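Local coordinates for protein LRIM1 (Anopheles gambiae, PDB 3O53) that forms a heterodimeric complex with the leucine-rich repeat protein APL1C that regulates complement-like immunity in the mosquito, at residues L244-R255 / Y291-P300. Residues are numbered along the deposited sequence; the frame is centred on the assembly and turned at random.
Sequences LRGNGFHCGTLR and YGAYCCEDLP
Cys251 and Cys296 form a disulfide that ties the start of helix 251-259 to strand 294-296. SG of Cys296 lies between its own backbone N and carbonyl carbon (chi1 63°), turned to the helix. The backbones join beside it. Glu297 N donates to Phe249 O at 2.9 Å, and Cys251 N donates to Glu297 O at 3.0 Å. His250, the N-cap residue, takes a bond at ND1 from Leu299 N, which lies well out of the ring plane. Leu299 O sits over one face of this imidazole and Gly252 N over the other.

The buried side is tightly packed. CB of Leu244 lies over one face of the Tyr294 ring, 3.9 Å from its centroid, and Leu244 N donates to Tyr294 OH at 3.0 Å. Leu254 CD1 packs 3.8 Å from Cys296 CB. Water 1 links Phe249 N to Cys295 O.

The outer side is more exposed and less ordered, though Arg255 CA lies over a face of the Tyr291 ring and Arg255 CB comes 3.4 Å from Tyr291 CE1. Beyond CG the poorly ordered Arg255 turns away. Asp298 is loose too.

The arrangement is consistent with a disulfide-bonded C-terminal cap on LRIM1's leucine-rich repeat domain, the part in this chain. A second disulfide joins Cys295 to Cys283. Leu244, Phe249 and Leu254 also touch Ile229 of strand 228-229, Tyr294 packs on helix 262-276, and Leu299 rests on helix 303-310.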
ATOM      1  N   LEU A 244       1.477 -17.617   7.096  1.00 33.98           N
ATOM      2  CA  LEU A 244       2.450 -18.076   6.106  1.00 31.83           C
ATOM      3  C   LEU A 244       1.903 -19.256   5.317  1.00 32.08           C
ATOM      4  O   LEU A 244       2.668 -20.087   4.828  1.00 30.74           O
ATOM      5  CB  LEU A 244       3.744 -18.517   6.788  1.00 30.64           C
ATOM      6  CG  LEU A 244       4.448 -17.507   7.677  1.00 33.99           C
ATOM      7  CD1 LEU A 244       5.781 -18.069   8.141  1.00 39.91           C
ATOM      8  CD2 LEU A 244       4.642 -16.189   6.945  1.00 30.48           C
ATOM      9  N   ARG A 245       0.579 -19.356   5.229  1.00 26.88           N
ATOM     10  CA  ARG A 245      -0.047 -20.417   4.458  1.00 27.63           C
ATOM     11  C   ARG A 245       0.331 -20.286   2.986  1.00 28.01           C
ATOM     12  O   ARG A 245       0.685 -19.204   2.539  1.00 27.13           O
ATOM     13  CB  ARG A 245      -1.569 -20.336   4.586  1.00 29.35           C
ATOM     14  CG  ARG A 245      -2.121 -20.739   5.940  1.00 25.59           C
ATOM     15  CD  ARG A 245      -3.622 -20.581   5.926  1.00 27.94           C
ATOM     16  NE  ARG A 245      -3.990 -19.199   5.619  1.00 31.93           N
ATOM     17  CZ  ARG A 245      -5.162 -18.812   5.127  1.00 35.28           C
ATOM     18  NH1 ARG A 245      -6.114 -19.696   4.863  1.00 35.93           N
ATOM     19  NH2 ARG A 245      -5.378 -17.525   4.895  1.00 39.12           N
ATOM     20  N   GLY A 246       0.266 -21.391   2.247  1.00 22.76           N
ATOM     21  CA  GLY A 246       0.393 -21.362   0.802  1.00 25.89           C
ATOM     22  C   GLY A 246       1.812 -21.250   0.258  1.00 24.58           C
ATOM     23  O   GLY A 246       2.005 -20.857  -0.885  1.00 27.88           O
ATOM     24  N   ASN A 247       2.807 -21.586   1.065  1.00 28.72           N
ATOM     25  CA  ASN A 247       4.190 -21.491   0.621  1.00 33.46           C
ATOM     26  C   ASN A 247       4.789 -22.885   0.334  1.00 29.35           C
ATOM     27  O   ASN A 247       4.047 -23.830   0.119  1.00 29.44           O
ATOM     28  CB  ASN A 247       4.983 -20.689   1.644  1.00 25.59           C
ATOM     29  CG  ASN A 247       4.662 -19.202   1.566  1.00 30.76           C
ATOM     30  OD1 ASN A 247       4.919 -18.571   0.548  1.00 27.85           O
ATOM     31  ND2 ASN A 247       4.078 -18.647   2.630  1.00 25.88           N
ATOM     32  N   GLY A 248       6.112 -23.010   0.306  1.00 30.77           N
ATOM     33  CA  GLY A 248       6.744 -24.300   0.043  1.00 28.99           C
ATOM     34  C   GLY A 248       7.923 -24.546   0.964  1.00 26.54           C
ATOM     35  O   GLY A 248       9.042 -24.756   0.510  1.00 28.94           O
ATOM     36  N   PHE A 249       7.673 -24.523   2.269  1.00 26.17           N
ATOM     37  CA  PHE A 249       8.751 -24.515   3.254  1.00 34.63           C
ATOM     38  C   PHE A 249       9.540 -25.814   3.314  1.00 40.04           C
ATOM     39  O   PHE A 249       8.984 -26.893   3.153  1.00 31.40           O
ATOM     40  CB  PHE A 249       8.189 -24.263   4.655  1.00 32.88           C
ATOM     41  CG  PHE A 249       7.692 -22.872   4.867  1.00 34.60           C
ATOM     42  CD1 PHE A 249       8.565 -21.799   4.830  1.00 31.89           C
ATOM     43  CD2 PHE A 249       6.351 -22.639   5.132  1.00 30.40           C
ATOM     44  CE1 PHE A 249       8.108 -20.514   5.031  1.00 32.46           C
ATOM     45  CE2 PHE A 249       5.884 -21.351   5.331  1.00 32.78           C
ATOM     46  CZ  PHE A 249       6.762 -20.287   5.280  1.00 28.00           C
ATOM     47  N   HIS A 250      10.838 -25.692   3.571  1.00 31.42           N
ATOM     48  CA  HIS A 250      11.641 -26.816   4.016  1.00 33.58           C
ATOM     49  C   HIS A 250      11.356 -27.012   5.499  1.00 34.85           C
ATOM     50  O   HIS A 250      11.376 -26.050   6.265  1.00 27.52           O
ATOM     51  CB  HIS A 250      13.129 -26.520   3.777  1.00 45.29           C
ATOM     52  CG  HIS A 250      14.060 -27.327   4.628  1.00 65.09           C
ATOM     53  ND1 HIS A 250      14.033 -28.705   4.668  1.00 69.21           N
ATOM     54  CD2 HIS A 250      15.066 -26.948   5.451  1.00 72.09           C
ATOM     55  CE1 HIS A 250      14.973 -29.138   5.488  1.00 76.14           C
ATOM     56  NE2 HIS A 250      15.615 -28.092   5.976  1.00 72.40           N
ATOM     57  N   CYS A 251      11.066 -28.244   5.909  1.00 39.04           N
ATOM     58  CA  CYS A 251      10.714 -28.512   7.302  1.00 43.64           C
ATOM     59  C   CYS A 251      11.754 -27.964   8.267  1.00 40.33           C
ATOM     60  O   CYS A 251      11.409 -27.363   9.283  1.00 35.42           O
ATOM     61  CB  CYS A 251      10.531 -30.013   7.533  1.00 53.68           C
ATOM     62  SG  CYS A 251       9.009 -30.656   6.819  1.00 48.17           S
ATOM     63  N   GLY A 252      13.027 -28.161   7.946  1.00 38.96           N
ATOM     64  CA  GLY A 252      14.094 -27.683   8.802  1.00 36.88           C
ATOM     65  C   GLY A 252      13.973 -26.200   9.098  1.00 36.62           C
ATOM     66  O   GLY A 252      14.298 -25.756  10.196  1.00 31.25           O
ATOM     67  N   THR A 253      13.510 -25.417   8.127  1.00 33.40           N
ATOM     68  CA  THR A 253      13.472 -23.975   8.327  1.00 33.26           C
ATOM     69  C   THR A 253      12.383 -23.616   9.343  1.00 32.08           C
ATOM     70  O   THR A 253      12.556 -22.713  10.160  1.00 30.54           O
ATOM     71  CB  THR A 253      13.278 -23.215   7.002  1.00 38.73           C
ATOM     72  OG1 THR A 253      13.891 -21.923   7.098  1.00 37.22           O
ATOM     73  CG2 THR A 253      11.787 -23.063   6.658  1.00 32.44           C
ATOM     74  N   LEU A 254      11.267 -24.337   9.305  1.00 33.13           N
ATOM     75  CA  LEU A 254      10.212 -24.131  10.291  1.00 38.22           C
ATOM     76  C   LEU A 254      10.673 -24.580  11.681  1.00 38.10           C
ATOM     77  O   LEU A 254      10.478 -23.873  12.664  1.00 35.49           O
ATOM     78  CB  LEU A 254       8.941 -24.877   9.884  1.00 36.59           C
ATOM     79  CG  LEU A 254       8.273 -24.349   8.611  1.00 35.37           C
ATOM     80  CD1 LEU A 254       7.181 -25.286   8.155  1.00 37.01           C
ATOM     81  CD2 LEU A 254       7.717 -22.944   8.841  1.00 36.25           C
ATOM     82  N   ARG A 255      11.300 -25.745  11.768  1.00 33.56           N
ATOM     83  CA  ARG A 255      11.789 -26.214  13.059  1.00 37.10           C
ATOM     84  C   ARG A 255      12.744 -25.184  13.669  1.00 35.86           C
ATOM     85  O   ARG A 255      12.608 -24.826  14.832  1.00 32.56           O
ATOM     86  CB  ARG A 255      12.482 -27.570  12.931  1.00 44.24           C
ATOM     87  CG  ARG A 255      12.969 -28.146  14.263  1.00 50.29           C
ATOM     88  CD  ARG A 255      13.673 -29.480  14.066  1.00 70.90           C
ATOM     89  NE  ARG A 255      14.498 -29.486  12.860  1.00102.68           N
ATOM     90  CZ  ARG A 255      15.660 -28.851  12.738  1.00117.82           C
ATOM     91  NH1 ARG A 255      16.147 -28.146  13.751  1.00125.72           N
ATOM     92  NH2 ARG A 255      16.337 -28.916  11.599  1.00115.54           N
ATOM     93  N   TYR A 291       5.065 -28.895   9.794  1.00 36.28           N
ATOM     94  CA  TYR A 291       5.730 -28.535  11.026  1.00 37.41           C
ATOM     95  C   TYR A 291       4.890 -27.441  11.639  1.00 44.03           C
ATOM     96  O   TYR A 291       4.834 -26.318  11.132  1.00 35.18           O
ATOM     97  CB  TYR A 291       7.184 -28.099  10.820  1.00 34.70           C
ATOM     98  CG  TYR A 291       7.925 -28.050  12.139  1.00 39.88           C
ATOM     99  CD1 TYR A 291       8.847 -29.033  12.488  1.00 44.91           C
ATOM    100  CD2 TYR A 291       7.654 -27.049  13.059  1.00 39.41           C
ATOM    101  CE1 TYR A 291       9.499 -28.993  13.711  1.00 48.84           C
ATOM    102  CE2 TYR A 291       8.297 -26.998  14.272  1.00 48.39           C
ATOM    103  CZ  TYR A 291       9.216 -27.968  14.596  1.00 50.09           C
ATOM    104  OH  TYR A 291       9.847 -27.895  15.815  1.00 50.97           O
ATOM    105  N   GLY A 292       4.196 -27.792  12.717  1.00 37.26           N
ATOM    106  CA  GLY A 292       3.154 -26.941  13.235  1.00 33.46           C
ATOM    107  C   GLY A 292       2.080 -26.849  12.176  1.00 32.31           C
ATOM    108  O   GLY A 292       1.784 -27.820  11.477  1.00 33.82           O
ATOM    109  N   ALA A 293       1.523 -25.664  12.015  1.00 30.62           N
ATOM    110  CA  ALA A 293       0.377 -25.497  11.145  1.00 35.29           C
ATOM    111  C   ALA A 293       0.728 -25.545   9.653  1.00 27.37           C
ATOM    112  O   ALA A 293      -0.159 -25.698   8.822  1.00 27.57           O
ATOM    113  CB  ALA A 293      -0.335 -24.197  11.479  1.00 35.04           C
ATOM    114  N   TYR A 294       1.999 -25.426   9.297  1.00 26.52           N
ATOM    115  CA  TYR A 294       2.331 -25.289   7.879  1.00 31.72           C
ATOM    116  C   TYR A 294       2.874 -26.561   7.221  1.00 33.40           C
ATOM    117  O   TYR A 294       3.607 -27.321   7.830  1.00 30.36           O
ATOM    118  CB  TYR A 294       3.312 -24.143   7.694  1.00 31.30           C
ATOM    119  CG  TYR A 294       2.774 -22.824   8.194  1.00 29.31           C
ATOM    120  CD1 TYR A 294       1.555 -22.320   7.744  1.00 29.79           C
ATOM    121  CD2 TYR A 294       3.495 -22.075   9.108  1.00 31.08           C
ATOM    122  CE1 TYR A 294       1.070 -21.099   8.212  1.00 23.28           C
ATOM    123  CE2 TYR A 294       3.030 -20.868   9.566  1.00 27.05           C
ATOM    124  CZ  TYR A 294       1.827 -20.384   9.123  1.00 26.63           C
ATOM    125  OH  TYR A 294       1.408 -19.166   9.606  1.00 33.86           O
ATOM    126  N   CYS A 295       2.484 -26.779   5.971  1.00 26.67           N
ATOM    127  CA  CYS A 295       3.014 -27.871   5.178  1.00 30.76           C
ATOM    128  C   CYS A 295       4.502 -27.657   5.022  1.00 32.16           C
ATOM    129  O   CYS A 295       4.976 -26.527   5.048  1.00 29.21           O
ATOM    130  CB  CYS A 295       2.362 -27.901   3.793  1.00 29.85           C
ATOM    131  SG  CYS A 295       0.554 -28.109   3.852  1.00 42.00           S
ATOM    132  N   CYS A 296       5.244 -28.737   4.852  1.00 29.22           N
ATOM    133  CA  CYS A 296       6.663 -28.602   4.583  1.00 38.19           C
ATOM    134  C   CYS A 296       7.215 -29.869   3.948  1.00 43.59           C
ATOM    135  O   CYS A 296       6.620 -30.935   4.063  1.00 37.20           O
ATOM    136  CB  CYS A 296       7.419 -28.263   5.866  1.00 39.29           C
ATOM    137  SG  CYS A 296       7.329 -29.528   7.143  1.00 39.43           S
ATOM    138  N   GLU A 297       8.349 -29.730   3.265  1.00 39.23           N
ATOM    139  CA  GLU A 297       9.007 -30.844   2.602  1.00 43.50           C
ATOM    140  C   GLU A 297      10.448 -30.860   3.074  1.00 48.67           C
ATOM    141  O   GLU A 297      11.015 -29.812   3.374  1.00 46.56           O
ATOM    142  CB  GLU A 297       8.948 -30.664   1.082  1.00 52.99           C
ATOM    143  CG  GLU A 297       9.668 -31.739   0.282  1.00 76.00           C
ATOM    144  CD  GLU A 297       8.809 -32.968   0.037  1.00 92.14           C
ATOM    145  OE1 GLU A 297       7.935 -32.916  -0.855  1.00 97.57           O
ATOM    146  OE2 GLU A 297       9.016 -33.991   0.724  1.00 93.16           O
ATOM    147  N   ASP A 298      11.043 -32.043   3.160  1.00 53.32           N
ATOM    148  CA  ASP A 298      12.444 -32.142   3.536  1.00 63.72           C
ATOM    149  C   ASP A 298      13.338 -31.763   2.356  1.00 64.15           C
ATOM    150  O   ASP A 298      13.537 -32.542   1.427  1.00 59.81           O
ATOM    151  CB  ASP A 298      12.767 -33.541   4.048  1.00 71.51           C
ATOM    152  CG  ASP A 298      12.051 -33.856   5.347  1.00 86.32           C
ATOM    153  OD1 ASP A 298      12.403 -33.247   6.378  1.00 93.54           O
ATOM    154  OD2 ASP A 298      11.135 -34.705   5.339  1.00 89.08           O
ATOM    155  N   LEU A 299      13.837 -30.534   2.396  1.00 53.04           N
ATOM    156  CA  LEU A 299      14.798 -30.038   1.424  1.00 51.50           C
ATOM    157  C   LEU A 299      16.105 -29.732   2.151  1.00 62.47           C
ATOM    158  O   LEU A 299      16.508 -28.569   2.244  1.00 60.64           O
ATOM    159  CB  LEU A 299      14.264 -28.770   0.750  1.00 46.86           C
ATOM    160  CG  LEU A 299      12.836 -28.854   0.206  1.00 48.10           C
ATOM    161  CD1 LEU A 299      12.268 -27.461  -0.071  1.00 47.44           C
ATOM    162  CD2 LEU A 299      12.796 -29.721  -1.044  1.00 49.56           C
ATOM    163  N   PRO A 300      16.760 -30.780   2.684  1.00 71.86           N
ATOM    164  CA  PRO A 300      18.018 -30.705   3.439  1.00 74.18           C
ATOM    165  C   PRO A 300      19.185 -30.321   2.548  1.00 84.81           C
ATOM    166  O   PRO A 300      18.973 -29.735   1.490  1.00 63.45           O
ATOM    167  CB  PRO A 300      18.210 -32.146   3.919  1.00 51.79           C
ATOM    168  CG  PRO A 300      17.542 -32.953   2.876  1.00 48.11           C
ATOM    169  CD  PRO A 300      16.292 -32.171   2.578  1.00 48.28           C
TER
HETATM  170  O   HOH W   1       4.808 -24.663   3.125  1.00 29.92           O
HETATM  171  O   HOH W   2      10.722 -25.882  17.015  1.00 53.64           O